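Local coordinates for protein beta-1,3-glucanosyltransferase (Rhizomucor miehei CAU432, PDB 4WTP) that belongs to glycoside hydrolase family 17 and folds as a single-chain (beta/alpha)8 barrel, at residues A[56-61]-A[284-289]; A[144-149]-A[177-182]; A[151-156]-A[161-166]; A[199-204]-A[251-256]; A[266-271]-A[276-281]. All blocks are in the same frame, centred on the assembly; numbering follows the deposited sequence. Where two conformers were deposited one is given.

Contact 1. Residues A[56-61]-A[284-289]; sequences KNDFNV and SDRNTK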
# COMPACT_ATOMS: atom_id res chain seq x y z
N LYS A 56 -5.02 -13.90 -10.84
CA LYS A 56 -6.28 -14.48 -10.40
C LYS A 56 -5.99 -15.55 -9.34
O LYS A 56 -6.71 -15.63 -8.33
CB LYS A 56 -7.05 -15.07 -11.60
N ASN A 57 -4.99 -16.39 -9.60
CA ASN A 57 -4.55 -17.36 -8.62
C ASN A 57 -4.17 -16.72 -7.30
O ASN A 57 -4.67 -17.12 -6.24
CB ASN A 57 -3.35 -18.15 -9.16
CG ASN A 57 -3.68 -18.98 -10.39
OD1 ASN A 57 -4.82 -19.42 -10.57
ND2 ASN A 57 -2.67 -19.22 -11.23
N ASP A 58 -3.30 -15.73 -7.38
CA ASP A 58 -2.87 -14.98 -6.20
C ASP A 58 -4.03 -14.30 -5.49
O ASP A 58 -4.15 -14.36 -4.28
CB ASP A 58 -1.87 -13.92 -6.61
CG ASP A 58 -0.52 -14.50 -6.98
OD1 ASP A 58 -0.31 -15.72 -6.74
OD2 ASP A 58 0.33 -13.73 -7.44
N PHE A 59 -4.92 -13.67 -6.26
CA PHE A 59 -6.04 -12.97 -5.66
C PHE A 59 -7.06 -13.89 -5.02
O PHE A 59 -7.63 -13.54 -3.99
CB PHE A 59 -6.68 -12.02 -6.65
CG PHE A 59 -5.79 -10.92 -7.10
CD1 PHE A 59 -4.54 -10.73 -6.52
CD2 PHE A 59 -6.20 -10.07 -8.13
CE1 PHE A 59 -3.71 -9.71 -6.95
CE2 PHE A 59 -5.37 -9.04 -8.56
CZ PHE A 59 -4.12 -8.85 -7.98
N ASN A 60 -7.27 -15.07 -5.62
CA ASN A 60 -8.13 -16.05 -4.98
C ASN A 60 -7.57 -16.54 -3.67
O ASN A 60 -8.32 -16.83 -2.74
CB ASN A 60 -8.44 -17.24 -5.94
CG ASN A 60 -9.66 -16.99 -6.80
OD1 ASN A 60 -10.57 -16.26 -6.40
ND2 ASN A 60 -9.66 -17.55 -8.00
N VAL A 61 -6.24 -16.63 -3.58
CA VAL A 61 -5.61 -16.99 -2.31
C VAL A 61 -5.92 -15.94 -1.23
O VAL A 61 -6.08 -16.27 -0.06
CB VAL A 61 -4.09 -17.25 -2.46
CG1 VAL A 61 -3.37 -17.22 -1.11
CG2 VAL A 61 -3.85 -18.57 -3.21
N SER A 284 5.99 -17.01 -0.08
CA SER A 284 6.31 -16.71 -1.48
C SER A 284 5.68 -17.71 -2.44
O SER A 284 5.43 -17.37 -3.59
CB SER A 284 7.81 -16.69 -1.71
OG SER A 284 8.38 -17.96 -1.50
N ASP A 285 5.42 -18.94 -1.98
CA ASP A 285 4.79 -19.94 -2.84
C ASP A 285 3.27 -19.97 -2.65
O ASP A 285 2.60 -20.92 -3.07
CB ASP A 285 5.47 -21.33 -2.68
CG ASP A 285 5.12 -22.04 -1.39
OD1 ASP A 285 4.34 -21.57 -0.54
OD2 ASP A 285 5.65 -23.17 -1.19
N ARG A 286 2.76 -18.95 -1.95
CA ARG A 286 1.32 -18.68 -1.77
C ARG A 286 0.66 -19.59 -0.74
O ARG A 286 -0.54 -19.53 -0.56
CB ARG A 286 0.54 -18.73 -3.11
CG ARG A 286 0.64 -17.47 -3.94
CD ARG A 286 2.05 -17.02 -4.26
NE ARG A 286 2.06 -15.85 -5.12
CZ ARG A 286 3.01 -14.92 -5.14
NH1 ARG A 286 2.89 -13.85 -5.92
NH2 ARG A 286 4.11 -15.05 -4.37
N ASN A 287 1.45 -20.43 -0.07
CA ASN A 287 0.96 -21.18 1.07
C ASN A 287 0.97 -20.33 2.34
O ASN A 287 1.68 -19.32 2.43
CB ASN A 287 1.83 -22.42 1.26
CG ASN A 287 1.60 -23.45 0.17
OD1 ASN A 287 0.48 -23.68 -0.25
ND2 ASN A 287 2.69 -24.04 -0.33
N THR A 288 0.21 -20.77 3.34
CA THR A 288 0.15 -20.03 4.60
C THR A 288 1.46 -20.19 5.38
O THR A 288 2.15 -21.20 5.28
CB THR A 288 -1.03 -20.45 5.47
OG1 THR A 288 -0.99 -21.87 5.64
CG2 THR A 288 -2.36 -20.07 4.81
N LYS A 289 1.81 -19.15 6.14
CA LYS A 289 2.99 -19.17 7.00
C LYS A 289 2.59 -19.79 8.33
O LYS A 289 1.71 -19.27 9.02
CB LYS A 289 3.55 -17.74 7.20
CG LYS A 289 4.04 -17.16 5.88
CD LYS A 289 4.35 -15.70 5.91
CE LYS A 289 5.64 -15.42 6.60
NZ LYS A 289 6.19 -14.05 6.30

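Contact 2. Residues A[144-149]-A[177-182]; sequences SLANYI and VKELDF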
# COMPACT_ATOMS: atom_id res chain seq x y z
N SER A 144 6.15 21.19 -6.89
CA SER A 144 6.13 20.36 -8.12
C SER A 144 5.28 19.10 -7.96
O SER A 144 4.53 18.74 -8.86
CB SER A 144 7.55 19.99 -8.54
OG SER A 144 8.30 21.17 -8.87
N LEU A 145 5.36 18.46 -6.80
CA LEU A 145 4.49 17.34 -6.54
C LEU A 145 3.02 17.76 -6.49
O LEU A 145 2.16 17.13 -7.11
CB LEU A 145 4.91 16.62 -5.25
CG LEU A 145 4.02 15.43 -4.91
CD1 LEU A 145 4.05 14.36 -6.00
CD2 LEU A 145 4.50 14.86 -3.58
N ALA A 146 2.76 18.87 -5.81
CA ALA A 146 1.40 19.39 -5.74
C ALA A 146 0.82 19.69 -7.13
O ALA A 146 -0.33 19.30 -7.45
CB ALA A 146 1.34 20.64 -4.89
N ASN A 147 1.62 20.35 -7.97
CA ASN A 147 1.20 20.61 -9.35
C ASN A 147 0.90 19.34 -10.14
O ASN A 147 -0.07 19.28 -10.92
CB ASN A 147 2.26 21.44 -10.04
CG ASN A 147 2.36 22.85 -9.47
OD1 ASN A 147 1.48 23.30 -8.73
ND2 ASN A 147 3.45 23.54 -9.78
N TYR A 148 1.73 18.31 -9.96
CA TYR A 148 1.54 17.06 -10.67
C TYR A 148 0.24 16.39 -10.20
O TYR A 148 -0.55 15.89 -11.02
CB TYR A 148 2.74 16.16 -10.41
CG TYR A 148 2.72 14.85 -11.15
CD1 TYR A 148 2.99 14.80 -12.51
CD2 TYR A 148 2.45 13.66 -10.49
CE1 TYR A 148 3.01 13.59 -13.19
CE2 TYR A 148 2.44 12.46 -11.17
CZ TYR A 148 2.74 12.42 -12.51
OH TYR A 148 2.74 11.22 -13.15
N ILE A 149 0.01 16.40 -8.88
CA ILE A 149 -1.23 15.85 -8.34
C ILE A 149 -2.44 16.55 -8.92
O ILE A 149 -3.44 15.91 -9.30
CB ILE A 149 -1.25 15.91 -6.78
CG1 ILE A 149 -0.13 15.03 -6.22
CG2 ILE A 149 -2.64 15.55 -6.25
CD1 ILE A 149 0.23 15.30 -4.77
N VAL A 177 -0.95 18.71 0.52
CA VAL A 177 -2.20 18.22 1.12
C VAL A 177 -3.42 18.98 0.55
O VAL A 177 -4.47 18.39 0.31
CB VAL A 177 -2.14 18.32 2.65
CG1 VAL A 177 -3.48 17.92 3.25
CG2 VAL A 177 -1.07 17.38 3.20
N LYS A 178 -3.22 20.26 0.24
CA LYS A 178 -4.30 21.03 -0.41
C LYS A 178 -4.83 20.41 -1.71
O LYS A 178 -6.00 20.58 -2.05
CB LYS A 178 -3.81 22.46 -0.68
CG LYS A 178 -3.73 23.33 0.56
CD LYS A 178 -3.40 24.78 0.25
CE LYS A 178 -3.46 25.61 1.52
NZ LYS A 178 -4.62 25.21 2.36
N GLU A 179 -3.97 19.68 -2.44
CA GLU A 179 -4.38 19.12 -3.72
C GLU A 179 -5.01 17.73 -3.59
O GLU A 179 -5.56 17.24 -4.57
CB GLU A 179 -3.20 19.08 -4.69
CG GLU A 179 -2.57 20.44 -4.99
CD GLU A 179 -3.58 21.50 -5.42
OE1 GLU A 179 -4.51 21.17 -6.17
OE2 GLU A 179 -3.46 22.68 -5.00
N LEU A 180 -4.89 17.11 -2.41
CA LEU A 180 -5.29 15.72 -2.23
C LEU A 180 -6.77 15.61 -1.93
O LEU A 180 -7.39 16.52 -1.36
CB LEU A 180 -4.53 15.14 -1.04
CG LEU A 180 -3.02 15.15 -1.08
CD1 LEU A 180 -2.45 14.46 0.16
CD2 LEU A 180 -2.51 14.45 -2.34
N ASP A 181 -7.34 14.45 -2.23
CA ASP A 181 -8.63 14.09 -1.67
C ASP A 181 -8.47 13.42 -0.29
O ASP A 181 -9.28 13.66 0.61
CB ASP A 181 -9.40 13.18 -2.62
CG ASP A 181 -9.77 13.87 -3.92
OD1 ASP A 181 -10.33 14.98 -3.84
OD2 ASP A 181 -9.50 13.32 -4.99
N PHE A 182 -7.44 12.60 -0.14
CA PHE A 182 -7.12 11.99 1.14
C PHE A 182 -5.62 11.72 1.22
O PHE A 182 -4.90 11.73 0.22
CB PHE A 182 -7.94 10.71 1.42
CG PHE A 182 -7.75 9.61 0.41
CD1 PHE A 182 -8.35 9.66 -0.85
CD2 PHE A 182 -6.93 8.52 0.70
CE1 PHE A 182 -8.15 8.64 -1.77
CE2 PHE A 182 -6.76 7.48 -0.20
CZ PHE A 182 -7.36 7.55 -1.45

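Contact 3. Residues A[151-156]-A[161-166]; sequences QVKELV and IKVATA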
# COMPACT_ATOMS: atom_id res chain seq x y z
N GLN A 151 -2.73 17.99 -11.80
CA GLN A 151 -2.87 17.50 -13.18
C GLN A 151 -3.45 16.08 -13.24
O GLN A 151 -4.31 15.78 -14.07
CB GLN A 151 -1.53 17.57 -13.92
CG GLN A 151 -1.07 19.00 -14.17
CD GLN A 151 0.43 19.12 -14.41
OE1 GLN A 151 1.18 18.14 -14.34
NE2 GLN A 151 0.87 20.34 -14.69
N VAL A 152 -3.02 15.20 -12.35
CA VAL A 152 -3.57 13.85 -12.29
C VAL A 152 -5.05 13.85 -11.89
O VAL A 152 -5.87 13.13 -12.50
CB VAL A 152 -2.73 12.95 -11.35
CG1 VAL A 152 -3.41 11.62 -11.14
CG2 VAL A 152 -1.33 12.77 -11.93
N LYS A 153 -5.39 14.65 -10.89
CA LYS A 153 -6.77 14.78 -10.45
C LYS A 153 -7.71 15.19 -11.59
O LYS A 153 -8.81 14.66 -11.71
CB LYS A 153 -6.91 15.73 -9.25
CG LYS A 153 -8.34 15.79 -8.74
CD LYS A 153 -8.49 16.36 -7.34
CE LYS A 153 -9.96 16.40 -6.97
NZ LYS A 153 -10.22 17.19 -5.73
N GLU A 154 -7.25 16.10 -12.44
CA GLU A 154 -8.05 16.55 -13.58
C GLU A 154 -8.35 15.42 -14.55
O GLU A 154 -9.38 15.43 -15.22
CB GLU A 154 -7.36 17.72 -14.28
CG GLU A 154 -7.34 18.99 -13.44
CD GLU A 154 -6.37 20.03 -13.98
OE1 GLU A 154 -5.72 19.78 -15.02
OE2 GLU A 154 -6.26 21.12 -13.36
N LEU A 155 -7.46 14.43 -14.61
CA LEU A 155 -7.64 13.25 -15.43
C LEU A 155 -8.63 12.24 -14.89
O LEU A 155 -9.38 11.62 -15.64
CB LEU A 155 -6.30 12.54 -15.69
CG LEU A 155 -5.26 13.27 -16.55
CD1 LEU A 155 -3.95 12.50 -16.54
CD2 LEU A 155 -5.74 13.53 -17.97
N VAL A 156 -8.62 12.06 -13.57
CA VAL A 156 -9.41 10.99 -12.97
C VAL A 156 -10.69 11.41 -12.26
O VAL A 156 -11.59 10.59 -12.08
CB VAL A 156 -8.58 10.12 -12.00
CG1 VAL A 156 -7.44 9.46 -12.74
CG2 VAL A 156 -8.10 10.94 -10.81
N ILE A 161 -12.82 9.02 -9.38
CA ILE A 161 -11.71 8.42 -8.62
C ILE A 161 -10.98 9.45 -7.78
O ILE A 161 -10.55 10.48 -8.30
CB ILE A 161 -10.74 7.71 -9.54
CG1 ILE A 161 -11.46 6.57 -10.25
CG2 ILE A 161 -9.52 7.21 -8.76
CD1 ILE A 161 -10.62 5.88 -11.30
N LYS A 162 -10.85 9.17 -6.49
CA LYS A 162 -10.19 10.11 -5.56
C LYS A 162 -8.67 9.92 -5.57
O LYS A 162 -8.18 8.82 -5.79
CB LYS A 162 -10.74 9.91 -4.14
CG LYS A 162 -12.23 10.18 -3.98
CD LYS A 162 -12.72 9.87 -2.57
CE LYS A 162 -14.22 10.11 -2.42
NZ LYS A 162 -14.68 9.90 -1.03
N VAL A 163 -7.94 11.01 -5.34
CA VAL A 163 -6.48 10.96 -5.37
C VAL A 163 -5.84 11.18 -4.01
O VAL A 163 -6.30 11.98 -3.19
CB VAL A 163 -5.88 11.96 -6.40
CG1 VAL A 163 -6.47 11.73 -7.78
CG2 VAL A 163 -6.10 13.38 -5.97
N ALA A 164 -4.75 10.46 -3.79
CA ALA A 164 -3.96 10.57 -2.57
C ALA A 164 -2.50 10.58 -2.97
O ALA A 164 -2.16 10.36 -4.12
CB ALA A 164 -4.22 9.39 -1.65
N THR A 165 -1.64 10.87 -2.00
CA THR A 165 -0.25 10.46 -2.09
C THR A 165 0.10 9.70 -0.83
O THR A 165 -0.58 9.84 0.19
CB THR A 165 0.66 11.67 -2.32
OG1 THR A 165 1.93 11.21 -2.83
CG2 THR A 165 0.79 12.50 -1.03
N ALA A 166 1.12 8.86 -0.93
CA ALA A 166 1.58 8.09 0.24
C ALA A 166 2.97 8.57 0.64
O ALA A 166 3.83 8.76 -0.23
CB ALA A 166 1.65 6.60 -0.12

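Contact 4. Residues A[199-204]-A[251-256]; sequences AADTLM and LCRVKQ. With EDO (1,2-ethanediol), chain B.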
# COMPACT_ATOMS: atom_id res chain seq x y z
N ALA A 199 4.78 -1.57 19.06
CA ALA A 199 4.84 -1.20 17.65
C ALA A 199 3.51 -0.66 17.10
O ALA A 199 3.50 0.41 16.44
CB ALA A 199 5.33 -2.38 16.85
N ALA A 200 2.40 -1.34 17.38
CA ALA A 200 1.11 -0.85 16.89
C ALA A 200 0.74 0.47 17.55
O ALA A 200 0.10 1.33 16.92
CB ALA A 200 0.04 -1.88 17.12
N ASP A 201 1.15 0.63 18.81
CA ASP A 201 0.83 1.88 19.48
C ASP A 201 1.60 3.04 18.80
O ASP A 201 1.03 4.13 18.58
CB ASP A 201 1.13 1.77 20.97
CG ASP A 201 0.20 0.78 21.69
OD1 ASP A 201 -0.95 0.51 21.23
OD2 ASP A 201 0.62 0.24 22.73
N THR A 202 2.89 2.83 18.46
CA THR A 202 3.71 3.83 17.76
C THR A 202 3.09 4.12 16.39
O THR A 202 3.09 5.27 15.96
CB THR A 202 5.14 3.30 17.56
OG1 THR A 202 5.75 3.16 18.84
CG2 THR A 202 6.01 4.24 16.71
N LEU A 203 2.60 3.09 15.69
CA LEU A 203 1.94 3.30 14.41
C LEU A 203 0.80 4.31 14.59
O LEU A 203 0.63 5.21 13.79
CB LEU A 203 1.36 1.97 13.90
CG LEU A 203 0.58 2.10 12.59
CD1 LEU A 203 1.56 2.32 11.45
CD2 LEU A 203 -0.23 0.85 12.33
N MET A 204 0.01 4.16 15.65
CA MET A 204 -1.12 5.04 15.88
C MET A 204 -0.69 6.47 16.22
O MET A 204 -1.34 7.44 15.79
CB MET A 204 -2.04 4.46 16.97
CG MET A 204 -2.91 3.30 16.51
SD MET A 204 -4.09 3.70 15.19
CE MET A 204 -4.38 5.44 15.48
N LEU A 251 -4.50 -4.62 13.07
CA LEU A 251 -5.88 -4.85 12.60
C LEU A 251 -6.87 -4.42 13.68
O LEU A 251 -7.90 -3.83 13.38
CB LEU A 251 -6.10 -6.31 12.18
CG LEU A 251 -5.43 -6.70 10.87
CD1 LEU A 251 -5.70 -8.16 10.63
CD2 LEU A 251 -5.93 -5.87 9.70
N CYS A 252 -6.54 -4.72 14.94
CA CYS A 252 -7.39 -4.29 16.04
C CYS A 252 -7.48 -2.77 16.15
O CYS A 252 -8.58 -2.19 16.20
CB CYS A 252 -6.89 -4.87 17.36
SG CYS A 252 -7.66 -4.17 18.83
N ARG A 253 -6.33 -2.10 16.19
CA ARG A 253 -6.31 -0.65 16.36
C ARG A 253 -7.01 0.09 15.24
O ARG A 253 -7.74 1.05 15.52
CB ARG A 253 -4.88 -0.16 16.51
CG ARG A 253 -4.13 -0.64 17.74
CD ARG A 253 -4.92 -0.49 19.03
NE ARG A 253 -4.13 -0.67 20.24
CZ ARG A 253 -4.60 -0.53 21.48
NH1 ARG A 253 -5.88 -0.20 21.68
NH2 ARG A 253 -3.80 -0.71 22.52
N VAL A 254 -6.85 -0.33 13.99
CA VAL A 254 -7.51 0.38 12.89
C VAL A 254 -9.02 0.11 12.92
O VAL A 254 -9.81 0.92 12.47
CB VAL A 254 -6.89 0.12 11.49
CG1 VAL A 254 -5.43 0.54 11.49
CG2 VAL A 254 -7.09 -1.33 11.02
N LYS A 255 -9.41 -1.06 13.44
CA LYS A 255 -10.84 -1.35 13.60
C LYS A 255 -11.42 -0.44 14.69
O LYS A 255 -12.50 0.15 14.50
CB LYS A 255 -11.04 -2.84 13.95
CG LYS A 255 -12.51 -3.20 14.00
CD LYS A 255 -12.71 -4.58 14.59
CE LYS A 255 -12.16 -5.65 13.67
NZ LYS A 255 -12.58 -6.99 14.14
N GLN A 256 -10.72 -0.28 15.80
CA GLN A 256 -11.19 0.54 16.90
C GLN A 256 -11.40 1.98 16.47
O GLN A 256 -12.34 2.63 16.91
CB GLN A 256 -10.21 0.49 18.09
CG GLN A 256 -10.20 -0.84 18.82
CD GLN A 256 -9.24 -0.83 19.99
OE1 GLN A 256 -8.26 -0.10 19.97
NE2 GLN A 256 -9.53 -1.62 21.03
C1 EDO B . -10.74 -10.58 11.64
O1 EDO B . -10.68 -11.04 12.98
C2 EDO B . -12.01 -9.78 11.45
O2 EDO B . -11.79 -8.40 11.81
O HOH W 1 -1.76 -2.67 20.41

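Contact 5. Residues A[266-271]-A[276-281]; sequences AFDEPY and EAHFGV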
# COMPACT_ATOMS: atom_id res chain seq x y z
N ALA A 266 1.05 -8.93 0.82
CA ALA A 266 0.35 -10.18 0.57
C ALA A 266 1.27 -11.41 0.72
O ALA A 266 0.94 -12.35 1.46
CB ALA A 266 -0.30 -10.16 -0.82
N PHE A 267 2.39 -11.38 0.01
CA PHE A 267 3.28 -12.55 -0.09
C PHE A 267 4.73 -12.18 0.20
O PHE A 267 5.15 -11.07 -0.09
CB PHE A 267 3.21 -13.16 -1.49
CG PHE A 267 1.81 -13.50 -1.90
CD1 PHE A 267 1.17 -14.59 -1.32
CD2 PHE A 267 1.12 -12.73 -2.84
CE1 PHE A 267 -0.14 -14.90 -1.66
CE2 PHE A 267 -0.20 -13.05 -3.19
CZ PHE A 267 -0.82 -14.14 -2.61
N ASP A 268 5.48 -13.10 0.81
CA ASP A 268 6.92 -12.92 0.92
C ASP A 268 7.50 -12.70 -0.49
O ASP A 268 7.04 -13.30 -1.46
CB ASP A 268 7.58 -14.16 1.51
CG ASP A 268 7.34 -14.32 2.97
OD1 ASP A 268 6.99 -13.32 3.66
OD2 ASP A 268 7.49 -15.48 3.47
N GLU A 269 8.52 -11.86 -0.57
CA GLU A 269 9.16 -11.57 -1.85
C GLU A 269 10.66 -11.85 -1.76
O GLU A 269 11.45 -10.98 -1.40
CB GLU A 269 8.91 -10.12 -2.22
CG GLU A 269 7.44 -9.83 -2.49
CD GLU A 269 7.22 -8.40 -2.96
OE1 GLU A 269 7.12 -8.16 -4.19
OE2 GLU A 269 7.17 -7.50 -2.11
N PRO A 270 11.05 -13.10 -2.08
CA PRO A 270 12.44 -13.58 -1.98
C PRO A 270 13.51 -12.71 -2.63
O PRO A 270 14.64 -12.76 -2.19
CB PRO A 270 12.40 -14.96 -2.65
CG PRO A 270 10.99 -15.40 -2.54
CD PRO A 270 10.15 -14.15 -2.58
N TYR A 271 13.15 -11.92 -3.65
CA TYR A 271 14.17 -11.16 -4.38
C TYR A 271 14.75 -9.97 -3.59
O TYR A 271 15.86 -9.49 -3.89
CB TYR A 271 13.66 -10.73 -5.76
CG TYR A 271 12.81 -9.46 -5.78
CD1 TYR A 271 13.41 -8.21 -5.94
CD2 TYR A 271 11.41 -9.52 -5.69
CE1 TYR A 271 12.65 -7.05 -5.97
CE2 TYR A 271 10.64 -8.36 -5.72
CZ TYR A 271 11.27 -7.12 -5.87
OH TYR A 271 10.53 -5.98 -5.89
N GLU A 276 13.57 -8.03 4.24
CA GLU A 276 12.63 -7.54 3.22
C GLU A 276 11.94 -8.68 2.46
O GLU A 276 10.91 -8.51 1.86
CB GLU A 276 13.29 -6.53 2.26
CG GLU A 276 13.73 -5.27 2.96
CD GLU A 276 14.31 -4.29 2.01
OE1 GLU A 276 13.83 -4.23 0.88
OE2 GLU A 276 15.26 -3.61 2.41
N ALA A 277 12.53 -9.85 2.55
CA ALA A 277 11.96 -11.05 1.92
C ALA A 277 10.91 -11.76 2.78
O ALA A 277 10.45 -12.84 2.43
CB ALA A 277 13.09 -12.01 1.53
N HIS A 278 10.55 -11.19 3.92
CA HIS A 278 9.70 -11.86 4.91
C HIS A 278 8.52 -11.04 5.44
O HIS A 278 8.06 -11.31 6.56
CB HIS A 278 10.56 -12.33 6.07
CG HIS A 278 11.62 -13.32 5.65
ND1 HIS A 278 11.37 -14.63 5.41
CD2 HIS A 278 12.95 -13.12 5.37
CE1 HIS A 278 12.51 -15.25 5.02
NE2 HIS A 278 13.47 -14.33 5.01
N PHE A 279 8.03 -10.08 4.64
CA PHE A 279 6.87 -9.24 5.05
C PHE A 279 5.51 -9.81 4.65
O PHE A 279 4.49 -9.23 4.99
CB PHE A 279 7.01 -7.82 4.50
CG PHE A 279 7.90 -6.93 5.31
CD1 PHE A 279 7.37 -6.21 6.36
CD2 PHE A 279 9.27 -6.90 5.09
CE1 PHE A 279 8.18 -5.36 7.11
CE2 PHE A 279 10.09 -6.07 5.84
CZ PHE A 279 9.57 -5.32 6.88
N GLY A 280 5.46 -10.94 3.95
CA GLY A 280 4.17 -11.45 3.54
C GLY A 280 3.33 -11.92 4.70
O GLY A 280 3.85 -12.41 5.72
N VAL A 281 2.02 -11.82 4.51
CA VAL A 281 1.05 -12.53 5.35
C VAL A 281 1.09 -14.02 5.00
O VAL A 281 0.94 -14.87 5.88
CB VAL A 281 -0.37 -11.95 5.16
CG1 VAL A 281 -1.39 -12.78 5.90
CG2 VAL A 281 -0.42 -10.49 5.63
O HOH W 2 9.07 -16.08 5.51
O HOH W 3 8.59 -9.94 1.70

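Contact 1. Residues A[56-61]-A[284-289]
Asp58 on helix 52-62 and Arg286, in the loop that follows strand 262-263, are joined by a two-pronged salt bridge. The arginine presents its side: NE of Arg286 lies 2.9 Å from OD1 of Asp58, and NH1 of Arg286 is 3.0 Å from OD2 of Asp58. Both N-H groups point almost straight at their acceptors, with an angle of 170° at the NE hydrogen. The carboxylate sits at the guanidinium edge, yet its own plane is turned 51° from that of the guanidinium, and both oxygens are therefore met from above the carboxylate plane. A bend at chi2 (55°) curls the arginine back along its own loop, bringing NH2 of Arg286 to within 2.8 Å of the carbonyl O of Ser284. An Asx turn, in which OD1 of Asp285 accepts from the backbone N of Asn287 at 3.1 Å, spans Arg286, whose phi is positive. One helical turn on from Asp58, Val61 lays CG1 3.7 Å from the carbonyl O of Arg286. Tyr42 OH also bonds OD2 of Asp58, and Phe267 makes a cation-pi contact with Arg286. All three guanidinium nitrogens thus have an acceptor, which fixes the rotation of the group; the buried Asp58 has its charge matched by the arginine and would probably remain ionised.

Contact 2. Residues A[144-149]-A[177-182]
In the outer layer of the beta/alpha barrel, Ala146 and Ile149 of helix 142-156 receive Glu179 and Leu180 from the connection between helix 174-177 and strand 182-186. That connection contains a type I beta turn from Val177 to Leu180, closed by the backbone bond from Leu180 N to Val177 O at 3.0 Å. No hydrogen bond crosses the contact, and the meeting is one of aliphatic groups and carbonyl oxygens. Glu179 touches with its methylenes: CG lies 3.5 Å from the carbonyl O of Ala146 and 3.9 Å from CB of the same alanine. With CG anti to the carbonyl carbon (chi1 -59°) and the chain bent at chi2 (-52°), the glutamate rests its aliphatic part on the helix. One helical turn on from Ala146, Ile149 uses both of its branches. Its CG2 is set against the turn, 3.8 Å from the carbonyl O of Glu179 and 3.9 Å from CB of Glu179. The other branch, drawn out by an extended chi2 (163°), carries CD1 to 3.8 Å from CD2 of Leu180. Inward of this pair runs the parallel sheet, where Ile149 also packs on Val163 and Val130 and Leu180 on Thr165. Lys217 NZ hydrogen-bonds the carbonyls of Val177 and Leu180, at the two ends of the turn, while Tyr148 packs on Val130 and Met98 and its OH hydrogen-bonds Phe106 O.

Contact 3. Residues A[151-156]-A[161-166]
Lys153 and Val163, whose side chains touch, are also tied through a shared carboxylate: OD1 of Asp181 forms a salt bridge with Lys153 NZ, and OD2 accepts the backbone N-H of Val163. With CG anti to its backbone N (chi1 -176°) and extended beyond, the lysine passes Val163 at about a right angle, and its CB and CD each come to 4.1 Å from CG2 of Val163. The segments belong to the beta-alpha-beta unit of strand 125-132, helix 142-156 and strand 163-167, at the point where the helix ends and the chain turns back into the barrel. There the N-H of Ile161 gives a weak bond to the carbonyl O of Val156, 3.4 Å away. Val156 sets CG2 between its backbone N and carbonyl carbon, from where it packs closely on CG1 of Val163 at 3.5 Å and on the carbonyl O of Ile161 at 3.5 Å. CB of Val156 and CB of Ile161 lie 4.1 Å apart. Val156 also packs on Leu128 of strand 125-132 and Leu113 of helix 104-119.

Contact 4. Residues A[199-204]-A[251-256]
The charged part of the contact pairs Asp201 of helix 196-212 with Arg253 of helix 240-256. It is a loose salt bridge, with OD1 of Asp201 3.4 Å from NH2 of Arg253 and a weak, bent hydrogen bond (128°); the two flat groups are turned 52° apart. A water accompanies it, accepting from NE of Arg253 at 3.1 Å and weakly donating to OD1 of Asp201. A firmer hydrogen bond lies within one helix: NH1 of Arg253 reaches OE1 of Gln256 at 2.9 Å, in the carbonyl plane and on a lone pair, steadying the guanidinium from its edge. The apolar part involves the aliphatic stem of Arg253: CB of Ala200 faces its CG at 4.4 Å, and in one of two conformers CG of Met204 approaches its CB at 4.0 Å. Within helix 240-256, NZ of Lys255 bonds O2 of a 1,2-ethanediol at 2.8 Å and also the terminal OXT of Cys298, the residue whose disulfide to Cys252 pins the C-terminus to this helix. The axes of the two segments approach to 10.2 Å at a crossing angle of -37°, in two neighbouring outer helices of the barrel whose packing Ala200 and Leu203 extend on Val250 and Ala199 on Tyr246.

Contact 5. Residues A[266-271]-A[276-281]
Asp268 supplies a direct hydrogen bond, its OD1 taking the backbone N-H of Gly280 at 2.8 Å, nearly in line with the C-O bond though bent at the hydrogen (138°); with CG anti to the carbonyl carbon (chi1 -74°), the carboxylate reaches across to the other segment. Lys289 NZ forms a salt bridge with OD1 of Asp268 and a hydrogen bond with the O of Gly280. Water bridges come next. One water donates to OD2 of Asp268 at 2.6 Å and lies 2.7 Å from ND1 of His278, in the ring plane. A second joins backbone groups of three residues: it accepts from the N of Glu269 and the N of Phe279, both at 3.0 Å, and donates to the O of Glu276 at 2.7 Å. Close backbone packing completes the set. CA of Gly280 rests 3.5 Å from the carbonyl C of Phe267, and CA of Ala277 makes a C-H...O contact with the O of Glu269 at 3.4 Å. Both segments belong to the loop after the last barrel strand, 262-263: Ala266 bonds Asn41 of strand 39-41, and Phe267 packs on Val61 and Leu62 of helix 52-62.

In the fold
Contacts 2 and 3 are buried, share helix 142-156 and lie about 8 Å apart between centres; they are largely aliphatic, with Asp181 of contact 2 serving residues of contact 3. Contacts 1, 4 and 5 are only partly buried and rely more on polar groups, an ion pair in contact 1 and charge with water in contacts 4 and 5. Contacts 1 and 5, about 12 Å apart between centres, lie where the loops after the last strand come up against helix 52-62, on the opposite side of the chain's centre from contacts 2 and 3. Lys289 joins them. The straight, two-pronged ion pair of contact 1 contrasts with the loose, water-assisted one between the two helices of contact 4, which touches none of the others.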